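PDB 3OTN: SusD superfamily protein from Parabacteroides distasonis, which probably binds glycans or other nutrients at the outer membrane, its natural ligand not being established. Local coordinates for residues Pro137-Thr141 against Asp161-Ile165; Leu168-Glu172 against Val190-Leu194; Cys86-Ile90 against Tyr125-Leu129; Leu199-Pro205 against Leu429-Lys433; Ile79-Gln84 against Phe463-Glu469. All blocks are in the same frame, centred on the assembly; numbering follows the deposited sequence.

Contacts 3, 1 and 2 follow one another along the chain of the SusD-type helical scaffold: contact 3 pairs helices 79-100 and 108-133, contact 1 sets the loop after helix 108-133 against helix 156-172, and contact 2 pairs that helix with 187-202. Contacts 1 and 3 lie with their centres about 10 Å apart and are joined directly, Tyr126 OH meeting Ile139 O and Tyr87 OH meeting Pro137 O. Contact 5 shares helix 79-100 with contact 3, their centres about 12 Å apart, and closes a loop that holds the other four. Contact 4 continues helix 187-202 from contact 2 and brings in helix 424-431. The bound acetate and ethanediol, near contacts 1, 3 and 5, probably come from the crystallisation liquor.

Contact 1 of 5, residues Pro137-Thr141 against Asp161-Ile165; sequences PKITT and DEIII. With EDO (1,2-ethanediol), chain R.
Lys138 and Glu162 form a salt bridge at the surface of the SusD-type helical scaffold, where the loop after helix 108-133 runs past the side of helix 156-172. Lys138 NZ gives a hydrogen bond of 2.7 Å to Glu162 OE1, approaching it on the syn side but 33° out of the carboxylate plane. The two side chains cross at about a right angle. A long, flexible lysine suits this place: its CG starts anti to the backbone N (chi1 -178°) and the chain then bends at chi3, which brings the ammonium group round to the acid. Lys138 NZ also bridges to Glu158, one turn earlier on the same helix, so that two carboxylates probably share the one positive charge.

Beside the charged pair lies a small apolar patch built on Ile163. Its CD1 stands 3.9 Å from Lys138 CG, so the aliphatic part of the lysine packs on the isoleucine while the charged end reaches on to Glu162. From the loop, Thr140 meets Ile163 tip to tip, using its methyl branch and not its hydroxyl, with Thr140 CG2 3.6 Å from Ile163 CD1.

Further out, the loop is held through its backbone by tyrosines of helices 79-100 and 108-133. Arg122 of helix 108-133 touches both Thr140 and Ile163. Next to Thr140 lies a 1,2-ethanediol, probably from the crystallisation liquor, whose O2 gives a weak hydrogen bond of 3.0 Å to Thr140 O.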
# COMPACT_ATOMS: atom_id res chain seq x y z
N PRO A 137 14.88 -13.44 6.26
CA PRO A 137 14.90 -14.39 7.38
C PRO A 137 13.53 -14.88 7.81
O PRO A 137 12.60 -14.11 7.91
CB PRO A 137 15.57 -13.59 8.50
CG PRO A 137 16.48 -12.65 7.77
CD PRO A 137 15.74 -12.27 6.54
N LYS A 138 13.45 -16.18 8.03
CA LYS A 138 12.25 -16.89 8.40
C LYS A 138 12.24 -17.05 9.92
O LYS A 138 12.85 -17.97 10.45
CB LYS A 138 12.27 -18.25 7.71
CG LYS A 138 11.05 -19.13 7.95
CD LYS A 138 11.06 -20.34 7.00
CE LYS A 138 12.10 -21.32 7.32
NZ LYS A 138 11.98 -22.54 6.45
N ILE A 139 11.53 -16.14 10.61
CA ILE A 139 11.54 -16.02 12.06
C ILE A 139 10.11 -16.05 12.60
O ILE A 139 9.32 -15.12 12.35
CB ILE A 139 12.22 -14.71 12.52
CG1 ILE A 139 13.66 -14.64 12.03
CG2 ILE A 139 12.22 -14.58 14.05
CD1 ILE A 139 14.30 -13.28 12.21
N THR A 140 9.78 -17.12 13.30
CA THR A 140 8.50 -17.27 13.97
C THR A 140 8.67 -17.60 15.45
O THR A 140 7.68 -17.90 16.12
CB THR A 140 7.66 -18.42 13.33
OG1 THR A 140 8.40 -19.63 13.37
CG2 THR A 140 7.32 -18.10 11.88
N THR A 141 9.90 -17.57 15.97
CA THR A 141 10.13 -17.88 17.38
C THR A 141 10.66 -16.63 18.06
O THR A 141 11.24 -15.76 17.41
CB THR A 141 11.12 -19.08 17.58
OG1 THR A 141 12.46 -18.64 17.46
CG2 THR A 141 10.87 -20.16 16.56
N ASP A 161 4.86 -20.26 2.07
CA ASP A 161 4.28 -21.58 2.38
C ASP A 161 4.27 -21.90 3.88
O ASP A 161 3.41 -22.66 4.33
CB ASP A 161 5.05 -22.71 1.68
CG ASP A 161 4.91 -22.69 0.17
OD1 ASP A 161 4.04 -21.99 -0.37
OD2 ASP A 161 5.70 -23.41 -0.46
N GLU A 162 5.26 -21.41 4.62
CA GLU A 162 5.40 -21.72 6.04
C GLU A 162 4.87 -20.67 6.98
O GLU A 162 4.47 -20.99 8.11
CB GLU A 162 6.88 -22.03 6.38
CG GLU A 162 7.41 -23.28 5.67
CD GLU A 162 8.91 -23.54 5.86
OE1 GLU A 162 9.43 -23.31 6.98
OE2 GLU A 162 9.55 -24.02 4.89
N ILE A 163 4.85 -19.41 6.56
CA ILE A 163 4.41 -18.34 7.44
C ILE A 163 3.14 -17.67 6.94
O ILE A 163 2.09 -17.77 7.56
CB ILE A 163 5.48 -17.25 7.68
CG1 ILE A 163 6.78 -17.91 8.17
CG2 ILE A 163 4.95 -16.21 8.75
CD1 ILE A 163 7.89 -16.89 8.53
N ILE A 164 3.23 -16.99 5.81
CA ILE A 164 2.16 -16.12 5.35
C ILE A 164 0.85 -16.90 5.15
O ILE A 164 -0.17 -16.53 5.73
CB ILE A 164 2.55 -15.38 4.07
CG1 ILE A 164 3.78 -14.48 4.30
CG2 ILE A 164 1.39 -14.55 3.53
CD1 ILE A 164 4.32 -13.83 3.00
N ILE A 165 0.87 -17.95 4.34
CA ILE A 165 -0.36 -18.67 4.01
C ILE A 165 -0.94 -19.41 5.22
O ILE A 165 -2.13 -19.23 5.52
CB ILE A 165 -0.20 -19.54 2.76
CG1 ILE A 165 -0.01 -18.62 1.54
CG2 ILE A 165 -1.38 -20.49 2.58
CD1 ILE A 165 0.55 -19.37 0.26
C1 EDO R . 5.28 -17.67 18.14
O1 EDO R . 6.17 -17.85 19.23
C2 EDO R . 5.09 -19.00 17.42
O2 EDO R . 4.78 -18.77 16.04

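Contact 2 of 5, residues Leu168-Glu172 against Val190-Leu194; sequences LLEAE and VKALL
Leu168 makes apolar contacts with three residues across the seam between helices 156-172 and 187-202, whose segments run nearly antiparallel (152°) with axes 10.0 Å apart. Its CD1 lies 3.8 Å from Leu193 CG, the two side chains lying crosswise, and its CD2 and CB face Val190 CG1 and Leu194 CD1. A branched leucine suits this place because its two methyls, CD1 and CD2, can go to different neighbours, Leu193 and Val190. Nearer the C-terminal end of 168-172, the small Ala171 puts CB 4.0 Å from Val190 CG2.

The polar interactions gather at one end. Lys191 NZ gives a 2.8 Å hydrogen bond, part of a salt bridge, to Glu172 OE2, coming from above the carboxylate plane, 39° out of it. A bend at chi2 (-66°) turns the lysine, whose CB points away from helix 156-172, back to this acid. The strongest polar partners of both groups lie on helix 210-225, Arg219 for Glu172 and Glu222 for Lys191, which makes a small charge network. A water gives to Glu172 O at 2.7 Å and accepts from Lys191 NZ.

Consecutive helices packed antiparallel like this form the helical hairpin from which the TPR-like part of SusD proteins is built.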
# COMPACT_ATOMS: atom_id res chain seq x y z
N LEU A 168 -2.68 -16.98 7.61
CA LEU A 168 -3.93 -16.44 7.09
C LEU A 168 -5.01 -17.53 7.04
O LEU A 168 -6.15 -17.25 7.36
CB LEU A 168 -3.71 -15.80 5.73
CG LEU A 168 -2.97 -14.45 5.84
CD1 LEU A 168 -2.54 -13.87 4.51
CD2 LEU A 168 -3.82 -13.41 6.59
N LEU A 169 -4.63 -18.76 6.74
CA LEU A 169 -5.62 -19.84 6.67
C LEU A 169 -6.15 -20.15 8.07
O LEU A 169 -7.33 -20.49 8.24
CB LEU A 169 -5.04 -21.10 6.04
CG LEU A 169 -4.71 -21.03 4.53
CD1 LEU A 169 -3.99 -22.35 4.14
CD2 LEU A 169 -5.95 -20.77 3.65
N GLU A 170 -5.28 -20.04 9.08
CA GLU A 170 -5.74 -20.22 10.46
C GLU A 170 -6.62 -19.02 10.87
O GLU A 170 -7.71 -19.22 11.44
CB GLU A 170 -4.57 -20.40 11.40
CG GLU A 170 -3.78 -21.73 11.09
CD GLU A 170 -2.43 -21.83 11.80
OE1 GLU A 170 -2.07 -20.95 12.62
OE2 GLU A 170 -1.71 -22.81 11.53
N ALA A 171 -6.19 -17.80 10.53
CA ALA A 171 -7.00 -16.61 10.89
C ALA A 171 -8.41 -16.68 10.25
O ALA A 171 -9.43 -16.33 10.86
CB ALA A 171 -6.26 -15.30 10.49
N GLU A 172 -8.44 -17.18 9.02
CA GLU A 172 -9.67 -17.42 8.29
C GLU A 172 -10.65 -18.41 8.99
O GLU A 172 -11.88 -18.32 8.84
CB GLU A 172 -9.28 -17.97 6.92
CG GLU A 172 -10.26 -17.82 5.89
CD GLU A 172 -9.71 -18.18 4.52
OE1 GLU A 172 -9.04 -19.26 4.36
OE2 GLU A 172 -10.01 -17.39 3.61
N VAL A 190 -8.53 -10.06 6.57
CA VAL A 190 -7.87 -11.34 6.32
C VAL A 190 -8.13 -11.80 4.90
O VAL A 190 -7.21 -12.27 4.23
CB VAL A 190 -8.40 -12.45 7.31
CG1 VAL A 190 -7.94 -13.84 6.87
CG2 VAL A 190 -7.99 -12.14 8.74
N LYS A 191 -9.38 -11.70 4.46
CA LYS A 191 -9.74 -12.15 3.10
C LYS A 191 -9.11 -11.26 2.04
O LYS A 191 -8.68 -11.77 1.03
CB LYS A 191 -11.26 -12.19 2.84
CG LYS A 191 -12.08 -12.99 3.78
CD LYS A 191 -11.81 -14.43 3.71
CE LYS A 191 -12.87 -15.24 4.55
NZ LYS A 191 -12.61 -16.65 4.26
N ALA A 192 -9.04 -9.95 2.28
CA ALA A 192 -8.40 -9.01 1.33
C ALA A 192 -6.90 -9.31 1.19
O ALA A 192 -6.37 -9.38 0.08
CB ALA A 192 -8.62 -7.56 1.76
N LEU A 193 -6.22 -9.49 2.32
CA LEU A 193 -4.82 -9.83 2.31
C LEU A 193 -4.57 -11.17 1.67
O LEU A 193 -3.66 -11.29 0.84
CB LEU A 193 -4.23 -9.84 3.72
CG LEU A 193 -2.73 -10.18 3.82
CD1 LEU A 193 -1.88 -9.31 2.87
CD2 LEU A 193 -2.27 -10.05 5.27
N LEU A 194 -5.37 -12.18 2.03
CA LEU A 194 -5.17 -13.53 1.49
C LEU A 194 -5.50 -13.56 -0.02
O LEU A 194 -4.81 -14.25 -0.79
CB LEU A 194 -5.94 -14.59 2.29
CG LEU A 194 -5.74 -16.06 1.89
CD1 LEU A 194 -4.26 -16.43 1.79
CD2 LEU A 194 -6.45 -17.00 2.87
O HOH W 1 -13.71 -17.75 6.89

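Contact 3 of 5, residues Cys86-Ile90 against Tyr125-Leu129; sequences CYAGI and YYFYL
This is a buried, mostly apolar helix-to-helix contact, in which Cys86, Tyr87, Gly89 and Ile90 of helix 79-100 pack against Tyr125, Tyr126 and Leu129 of helix 108-133. The segments run nearly antiparallel, at 153°, with their axes 9.7 Å apart. Ile90 packs among three residues. Its CD1 sits over the centre of the Tyr126 ring, 3.5 Å from the centroid and 9° off the normal, a CH-pi contact, and it also meets Leu129 CD1 tip to tip at 3.4 Å, closer than carbons usually pack; Ile90 CG1 rests 3.7 Å from Tyr125 CB. That same Leu129 methyl lies over one face of the Tyr87 ring, 3.8 Å from its centroid and offset toward the rim, so a single branch serves both an aliphatic and an aromatic neighbour.

Such antiparallel pairing of consecutive helices belongs to the TPR-like helical part of the SusD fold. Gly89, having no side chain, lets the Tyr125 ring lie directly against its CA, 3.6 Å from Tyr125 CE2. The compact Cys86 fits beside Leu129, its CB 3.6 Å from Leu129 CG.

Tyrosine suits these positions because its ring packs against the partner helix while its hydroxyl finds a backbone acceptor beyond the pair. Tyr126 OH bonds to Ile139 O, Tyr87 OH to Pro137 O and Tyr125 OH to Ala26 O. The Tyr87 and Tyr126 rings are turned nearly perpendicular, their planes at 88°.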
# COMPACT_ATOMS: atom_id res chain seq x y z
N CYS A 86 9.29 -3.67 10.02
CA CYS A 86 8.63 -4.94 9.74
C CYS A 86 9.15 -6.02 10.68
O CYS A 86 8.35 -6.76 11.29
CB CYS A 86 8.75 -5.38 8.27
SG CYS A 86 7.65 -4.39 7.18
N TYR A 87 10.47 -6.12 10.83
CA TYR A 87 11.01 -7.14 11.73
C TYR A 87 10.69 -6.85 13.20
O TYR A 87 10.41 -7.81 13.95
CB TYR A 87 12.51 -7.44 11.49
CG TYR A 87 12.64 -8.53 10.45
CD1 TYR A 87 12.23 -9.82 10.71
CD2 TYR A 87 13.08 -8.23 9.17
CE1 TYR A 87 12.30 -10.81 9.73
CE2 TYR A 87 13.17 -9.20 8.20
CZ TYR A 87 12.76 -10.48 8.48
OH TYR A 87 12.83 -11.42 7.46
N ALA A 88 10.66 -5.58 13.61
CA ALA A 88 10.19 -5.25 14.99
C ALA A 88 8.74 -5.70 15.18
O ALA A 88 8.39 -6.26 16.19
CB ALA A 88 10.35 -3.74 15.30
N GLY A 89 7.90 -5.44 14.18
CA GLY A 89 6.51 -5.90 14.20
C GLY A 89 6.37 -7.41 14.32
O GLY A 89 5.54 -7.90 15.09
N ILE A 90 7.20 -8.13 13.56
CA ILE A 90 7.24 -9.60 13.58
C ILE A 90 7.67 -10.09 14.96
O ILE A 90 7.04 -11.03 15.50
CB ILE A 90 8.14 -10.18 12.41
CG1 ILE A 90 7.40 -10.02 11.07
CG2 ILE A 90 8.51 -11.68 12.65
CD1 ILE A 90 8.36 -9.88 9.86
N TYR A 125 3.22 -8.25 7.68
CA TYR A 125 4.59 -7.74 7.73
C TYR A 125 5.49 -8.52 6.75
O TYR A 125 6.26 -7.92 6.00
CB TYR A 125 5.18 -7.82 9.13
CG TYR A 125 4.55 -6.84 10.12
CD1 TYR A 125 4.50 -5.47 9.85
CD2 TYR A 125 4.11 -7.26 11.35
CE1 TYR A 125 3.97 -4.58 10.74
CE2 TYR A 125 3.56 -6.37 12.25
CZ TYR A 125 3.49 -5.04 11.94
OH TYR A 125 2.96 -4.15 12.83
N TYR A 126 5.36 -9.86 6.77
CA TYR A 126 6.15 -10.71 5.91
C TYR A 126 5.81 -10.54 4.43
O TYR A 126 6.70 -10.59 3.60
CB TYR A 126 6.01 -12.20 6.29
CG TYR A 126 7.03 -12.62 7.30
CD1 TYR A 126 8.40 -12.66 6.96
CD2 TYR A 126 6.66 -12.98 8.58
CE1 TYR A 126 9.35 -13.07 7.89
CE2 TYR A 126 7.59 -13.41 9.51
CZ TYR A 126 8.93 -13.42 9.19
OH TYR A 126 9.85 -13.82 10.16
N PHE A 127 4.53 -10.31 4.13
CA PHE A 127 4.11 -10.10 2.74
C PHE A 127 4.73 -8.83 2.18
O PHE A 127 5.09 -8.83 1.01
CB PHE A 127 2.56 -10.07 2.65
CG PHE A 127 2.00 -10.04 1.26
CD1 PHE A 127 2.44 -10.92 0.28
CD2 PHE A 127 0.96 -9.18 0.95
CE1 PHE A 127 1.86 -10.91 -0.99
CE2 PHE A 127 0.37 -9.17 -0.30
CZ PHE A 127 0.83 -10.01 -1.28
N TYR A 128 4.84 -7.77 2.98
CA TYR A 128 5.56 -6.57 2.53
C TYR A 128 7.06 -6.89 2.37
O TYR A 128 7.64 -6.63 1.32
CB TYR A 128 5.36 -5.37 3.46
CG TYR A 128 4.09 -4.66 3.18
CD1 TYR A 128 2.86 -5.22 3.56
CD2 TYR A 128 4.08 -3.49 2.42
CE1 TYR A 128 1.65 -4.57 3.26
CE2 TYR A 128 2.89 -2.84 2.13
CZ TYR A 128 1.68 -3.36 2.54
OH TYR A 128 0.52 -2.68 2.24
N LEU A 129 7.65 -7.53 3.39
CA LEU A 129 9.08 -7.89 3.31
C LEU A 129 9.46 -8.71 2.07
O LEU A 129 10.44 -8.38 1.36
CB LEU A 129 9.53 -8.63 4.56
CG LEU A 129 9.70 -7.79 5.82
CD1 LEU A 129 9.90 -8.80 6.97
CD2 LEU A 129 10.92 -6.86 5.70

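Contact 4 of 5, residues Leu199-Pro205 against Leu429-Lys433; sequences LTYAGYP and LRTRK
Tyr204 and Arg432 run at right angles to each other, yet ring and guanidinium lie almost flat on each other, their planes 13° apart. They join the turn that ends helix 187-202, in the TPR-like part of the SusD fold, to the C-terminal end of helix 424-431. Arg432 CD makes a CH-pi contact 3.8 Å from the ring centroid, while the guanidinium overlaps the ring's CD1 side and its NH2 reaches Pro205 CB. The long, flat-ended arginine can thus use both its aliphatic and its planar part.

Arg430 reaches across the end of helix 187-202. With CG set between the backbone N and the carbonyl carbon (chi1 71°), its extended chain passes crosswise to Thr200 and lays one guanidinium face on Leu199 CD2, 3.7 Å from Arg430 CZ. At the guanidinium edge, in plane, a water accepts from NH1 and gives to Leu199 O. Glu369 and Asp427 form salt bridges with NH1 and NH2, which probably help to fix its rotation over the leucine.

Gly203, with no side chain, brings its CA to 3.4 Å from Arg430 O. The same carbonyl receives Tyr204 N in a nearly straight hydrogen bond of 2.8 Å, 174° at the hydrogen.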
# COMPACT_ATOMS: atom_id res chain seq x y z
N LEU A 199 -3.05 -14.12 -5.31
CA LEU A 199 -2.88 -13.48 -6.61
C LEU A 199 -1.40 -13.27 -6.93
O LEU A 199 -0.95 -13.55 -8.05
CB LEU A 199 -3.63 -12.14 -6.66
CG LEU A 199 -3.52 -11.30 -7.93
CD1 LEU A 199 -3.99 -12.07 -9.16
CD2 LEU A 199 -4.28 -9.92 -7.71
N THR A 200 -0.64 -12.80 -5.94
CA THR A 200 0.81 -12.56 -6.08
C THR A 200 1.58 -13.86 -6.24
O THR A 200 2.47 -13.95 -7.09
CB THR A 200 1.36 -11.73 -4.88
OG1 THR A 200 0.58 -10.54 -4.73
CG2 THR A 200 2.84 -11.32 -5.08
N TYR A 201 1.22 -14.87 -5.45
CA TYR A 201 1.83 -16.21 -5.54
C TYR A 201 1.70 -16.80 -6.93
O TYR A 201 2.61 -17.46 -7.41
CB TYR A 201 1.17 -17.13 -4.52
CG TYR A 201 1.92 -18.38 -4.13
CD1 TYR A 201 2.03 -19.45 -5.00
CD2 TYR A 201 2.47 -18.52 -2.86
CE1 TYR A 201 2.68 -20.61 -4.64
CE2 TYR A 201 3.11 -19.71 -2.48
CZ TYR A 201 3.21 -20.74 -3.38
OH TYR A 201 3.83 -21.92 -3.05
N ALA A 202 0.57 -16.53 -7.59
CA ALA A 202 0.36 -16.97 -8.97
C ALA A 202 1.20 -16.18 -9.97
O ALA A 202 1.52 -16.69 -11.04
CB ALA A 202 -1.12 -16.89 -9.35
N GLY A 203 1.53 -14.94 -9.64
CA GLY A 203 2.37 -14.08 -10.46
C GLY A 203 3.84 -14.24 -10.12
O GLY A 203 4.25 -15.23 -9.50
N TYR A 204 4.63 -13.26 -10.50
CA TYR A 204 6.08 -13.32 -10.25
C TYR A 204 6.42 -12.83 -8.84
O TYR A 204 5.75 -11.94 -8.31
CB TYR A 204 6.82 -12.49 -11.28
CG TYR A 204 6.78 -13.03 -12.71
CD1 TYR A 204 7.64 -14.06 -13.14
CD2 TYR A 204 5.93 -12.44 -13.66
CE1 TYR A 204 7.63 -14.50 -14.48
CE2 TYR A 204 5.90 -12.89 -14.98
CZ TYR A 204 6.73 -13.91 -15.38
OH TYR A 204 6.66 -14.29 -16.69
N PRO A 205 7.51 -13.37 -8.25
CA PRO A 205 8.45 -14.35 -8.83
C PRO A 205 8.03 -15.84 -8.79
O PRO A 205 8.62 -16.64 -9.52
CB PRO A 205 9.71 -14.18 -7.96
CG PRO A 205 9.17 -13.81 -6.63
CD PRO A 205 7.98 -12.92 -6.92
N LEU A 429 5.64 -5.69 -10.23
CA LEU A 429 6.52 -6.81 -9.87
C LEU A 429 5.84 -8.18 -10.13
O LEU A 429 6.49 -9.10 -10.62
CB LEU A 429 6.95 -6.71 -8.41
CG LEU A 429 7.85 -5.51 -8.03
CD1 LEU A 429 8.26 -5.62 -6.56
CD2 LEU A 429 9.12 -5.38 -8.95
N ARG A 430 4.56 -8.31 -9.80
CA ARG A 430 3.88 -9.59 -9.96
C ARG A 430 3.48 -9.92 -11.40
O ARG A 430 3.39 -11.10 -11.74
CB ARG A 430 2.71 -9.76 -8.96
CG ARG A 430 1.53 -8.92 -9.23
CD ARG A 430 0.46 -9.11 -8.14
NE ARG A 430 -0.56 -8.10 -8.33
CZ ARG A 430 -1.45 -8.12 -9.32
NH1 ARG A 430 -1.51 -9.14 -10.20
NH2 ARG A 430 -2.30 -7.12 -9.44
N THR A 431 3.30 -8.90 -12.24
CA THR A 431 3.02 -9.11 -13.65
C THR A 431 4.29 -9.03 -14.50
O THR A 431 4.31 -9.56 -15.60
CB THR A 431 2.01 -8.07 -14.20
OG1 THR A 431 2.55 -6.74 -14.11
CG2 THR A 431 0.72 -8.12 -13.43
N ARG A 432 5.34 -8.38 -13.99
CA ARG A 432 6.55 -7.98 -14.78
C ARG A 432 6.15 -7.24 -16.06
O ARG A 432 6.76 -7.44 -17.12
CB ARG A 432 7.49 -9.17 -15.04
CG ARG A 432 8.19 -9.57 -13.73
CD ARG A 432 9.22 -10.62 -13.88
NE ARG A 432 9.66 -11.07 -12.56
CZ ARG A 432 10.48 -12.10 -12.36
NH1 ARG A 432 10.94 -12.79 -13.40
NH2 ARG A 432 10.83 -12.48 -11.14
N LYS A 433 5.14 -6.39 -15.93
CA LYS A 433 4.67 -5.51 -16.99
C LYS A 433 4.55 -4.09 -16.45
O LYS A 433 4.14 -3.88 -15.31
CB LYS A 433 3.30 -5.96 -17.53
CG LYS A 433 3.27 -7.37 -18.14
CD LYS A 433 3.77 -7.41 -19.56
CE LYS A 433 3.61 -8.81 -20.15
NZ LYS A 433 4.28 -8.82 -21.47
O HOH W 2 -0.27 -11.82 -10.15

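Contact 5 of 5, residues Ile79-Gln84 against Phe463-Glu469; sequences IEDWWQ and FPIPLSE. With ACT (acetate ion), chain E.
The indole of Trp83 carries Glu469 and Ile465 over one face and an acetate ion at its edge. Glu469 CG makes a CH-pi contact 3.7 Å from the centroid of the five-membered ring, and the carboxylate beyond it is tilted 32° from the indole plane. Ile465 CG2 lies above the same face, offset toward the rim, while its CD1 reaches Trp83 CZ3. In the plane of the ring, Trp83 NE1 gives a 3.0 Å hydrogen bond to acetate O, bent to 139°; the acetate probably comes from the crystallisation liquor. A first torsion of -174° carries the indole away from the backbone N, toward 463-469, and Phe133 of helix 108-133 meets it edge-to-face.

Here the start of helix 79-100, in the N-terminal helical part of the SusD fold, packs against the loop and short helix 467-472 near the C-terminus. Two residues into that helix, Ser468 turns its short hydroxyl to Glu80: in one of the two deposited conformers of Glu80, Ser468 OG gives a 2.9 Å hydrogen bond to Glu80 OE2.

Pro466, at the N-cap position of the same helix, fits this junction as a rigid, compact apolar group, its CG 3.6 Å from Ile79 O. Ile79 extends along the loop, its CD1 touching Pro464 O and its CG2 facing Phe463 CB at 4.1 Å.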
# COMPACT_ATOMS: atom_id res chain seq x y z
N ILE A 79 14.66 1.89 2.80
CA ILE A 79 14.83 0.47 2.94
C ILE A 79 15.17 0.06 4.41
O ILE A 79 14.70 -0.97 4.88
CB ILE A 79 15.84 -0.14 1.91
CG1 ILE A 79 17.24 0.45 2.08
CG2 ILE A 79 15.31 0.01 0.45
CD1 ILE A 79 18.26 -0.08 1.12
N GLU A 80 15.95 0.86 5.13
CA GLU A 80 16.26 0.56 6.54
C GLU A 80 15.01 0.56 7.40
O GLU A 80 14.84 -0.30 8.25
CB GLU A 80 17.24 1.59 7.13
CG GLU A 80 18.65 1.27 6.82
CD GLU A 80 19.61 2.36 7.23
OE1 GLU A 80 19.56 3.48 6.65
OE2 GLU A 80 20.45 2.06 8.10
N ASP A 81 14.15 1.56 7.18
CA ASP A 81 12.93 1.74 7.98
C ASP A 81 11.98 0.57 7.75
O ASP A 81 11.40 0.04 8.69
CB ASP A 81 12.25 3.07 7.61
CG ASP A 81 13.21 4.26 7.70
OD1 ASP A 81 13.33 4.81 8.79
OD2 ASP A 81 13.90 4.56 6.70
N TRP A 82 11.85 0.19 6.49
CA TRP A 82 10.98 -0.90 6.12
C TRP A 82 11.46 -2.21 6.72
O TRP A 82 10.65 -2.93 7.29
CB TRP A 82 10.82 -1.05 4.62
CG TRP A 82 9.81 -0.16 3.99
CD1 TRP A 82 10.04 1.02 3.35
CD2 TRP A 82 8.42 -0.41 3.90
NE1 TRP A 82 8.85 1.54 2.87
CE2 TRP A 82 7.84 0.68 3.21
CE3 TRP A 82 7.59 -1.43 4.35
CZ2 TRP A 82 6.47 0.76 2.93
CZ3 TRP A 82 6.21 -1.34 4.10
CH2 TRP A 82 5.68 -0.26 3.36
N TRP A 83 12.76 -2.49 6.63
CA TRP A 83 13.31 -3.73 7.19
C TRP A 83 13.20 -3.78 8.72
O TRP A 83 12.69 -4.73 9.27
CB TRP A 83 14.78 -3.88 6.80
CG TRP A 83 15.41 -5.16 7.20
CD1 TRP A 83 15.98 -5.46 8.40
CD2 TRP A 83 15.58 -6.30 6.38
NE1 TRP A 83 16.49 -6.74 8.40
CE2 TRP A 83 16.24 -7.29 7.17
CE3 TRP A 83 15.21 -6.61 5.07
CZ2 TRP A 83 16.56 -8.55 6.66
CZ3 TRP A 83 15.53 -7.89 4.56
CH2 TRP A 83 16.21 -8.83 5.36
N GLN A 84 13.70 -2.77 9.39
CA GLN A 84 13.74 -2.75 10.85
C GLN A 84 12.34 -2.76 11.47
O GLN A 84 12.10 -3.51 12.42
CB GLN A 84 14.51 -1.54 11.36
CG GLN A 84 15.97 -1.56 11.00
CD GLN A 84 16.73 -0.30 11.42
OE1 GLN A 84 16.18 0.62 12.04
NE2 GLN A 84 18.02 -0.26 11.09
N PHE A 463 14.45 -4.49 -4.12
CA PHE A 463 15.24 -3.47 -3.45
C PHE A 463 16.35 -4.14 -2.68
O PHE A 463 16.25 -5.32 -2.34
CB PHE A 463 14.38 -2.59 -2.53
CG PHE A 463 13.52 -1.61 -3.28
CD1 PHE A 463 14.11 -0.54 -3.96
CD2 PHE A 463 12.16 -1.75 -3.33
CE1 PHE A 463 13.34 0.35 -4.68
CE2 PHE A 463 11.39 -0.84 -4.06
CZ PHE A 463 11.97 0.19 -4.70
N PRO A 464 17.43 -3.40 -2.40
CA PRO A 464 18.56 -4.00 -1.72
C PRO A 464 18.29 -4.25 -0.24
O PRO A 464 17.49 -3.52 0.39
CB PRO A 464 19.68 -2.93 -1.83
CG PRO A 464 19.12 -1.81 -2.54
CD PRO A 464 17.66 -1.97 -2.69
N ILE A 465 18.99 -5.22 0.30
CA ILE A 465 19.03 -5.42 1.74
C ILE A 465 19.88 -4.25 2.23
O ILE A 465 20.91 -3.98 1.65
CB ILE A 465 19.68 -6.75 2.13
CG1 ILE A 465 19.04 -7.94 1.39
CG2 ILE A 465 19.62 -6.94 3.64
CD1 ILE A 465 17.50 -8.01 1.43
N PRO A 466 19.43 -3.52 3.27
CA PRO A 466 20.20 -2.36 3.79
C PRO A 466 21.59 -2.69 4.25
O PRO A 466 21.80 -3.70 4.93
CB PRO A 466 19.38 -1.92 5.01
CG PRO A 466 18.06 -2.37 4.79
CD PRO A 466 18.14 -3.65 3.98
N LEU A 467 22.53 -1.80 3.93
CA LEU A 467 23.90 -1.95 4.32
C LEU A 467 24.01 -2.12 5.82
O LEU A 467 24.75 -2.98 6.25
CB LEU A 467 24.74 -0.74 3.89
CG LEU A 467 26.24 -0.84 4.21
CD1 LEU A 467 26.86 -2.10 3.60
CD2 LEU A 467 26.98 0.44 3.72
N SER A 468 23.26 -1.34 6.62
CA SER A 468 23.35 -1.48 8.06
C SER A 468 23.06 -2.91 8.56
O SER A 468 23.75 -3.43 9.46
CB SER A 468 22.40 -0.49 8.78
OG SER A 468 21.07 -0.74 8.40
N GLU A 469 22.04 -3.53 7.98
CA GLU A 469 21.65 -4.91 8.33
C GLU A 469 22.71 -5.92 7.94
O GLU A 469 23.03 -6.81 8.73
CB GLU A 469 20.33 -5.25 7.66
CG GLU A 469 19.16 -4.42 8.18
CD GLU A 469 18.87 -4.63 9.67
OE1 GLU A 469 19.09 -5.75 10.22
OE2 GLU A 469 18.41 -3.67 10.30
C ACT E . 16.48 -9.48 10.72
O ACT E . 17.37 -9.15 9.88
OXT ACT E . 16.37 -8.86 11.82
CH3 ACT E . 15.56 -10.59 10.39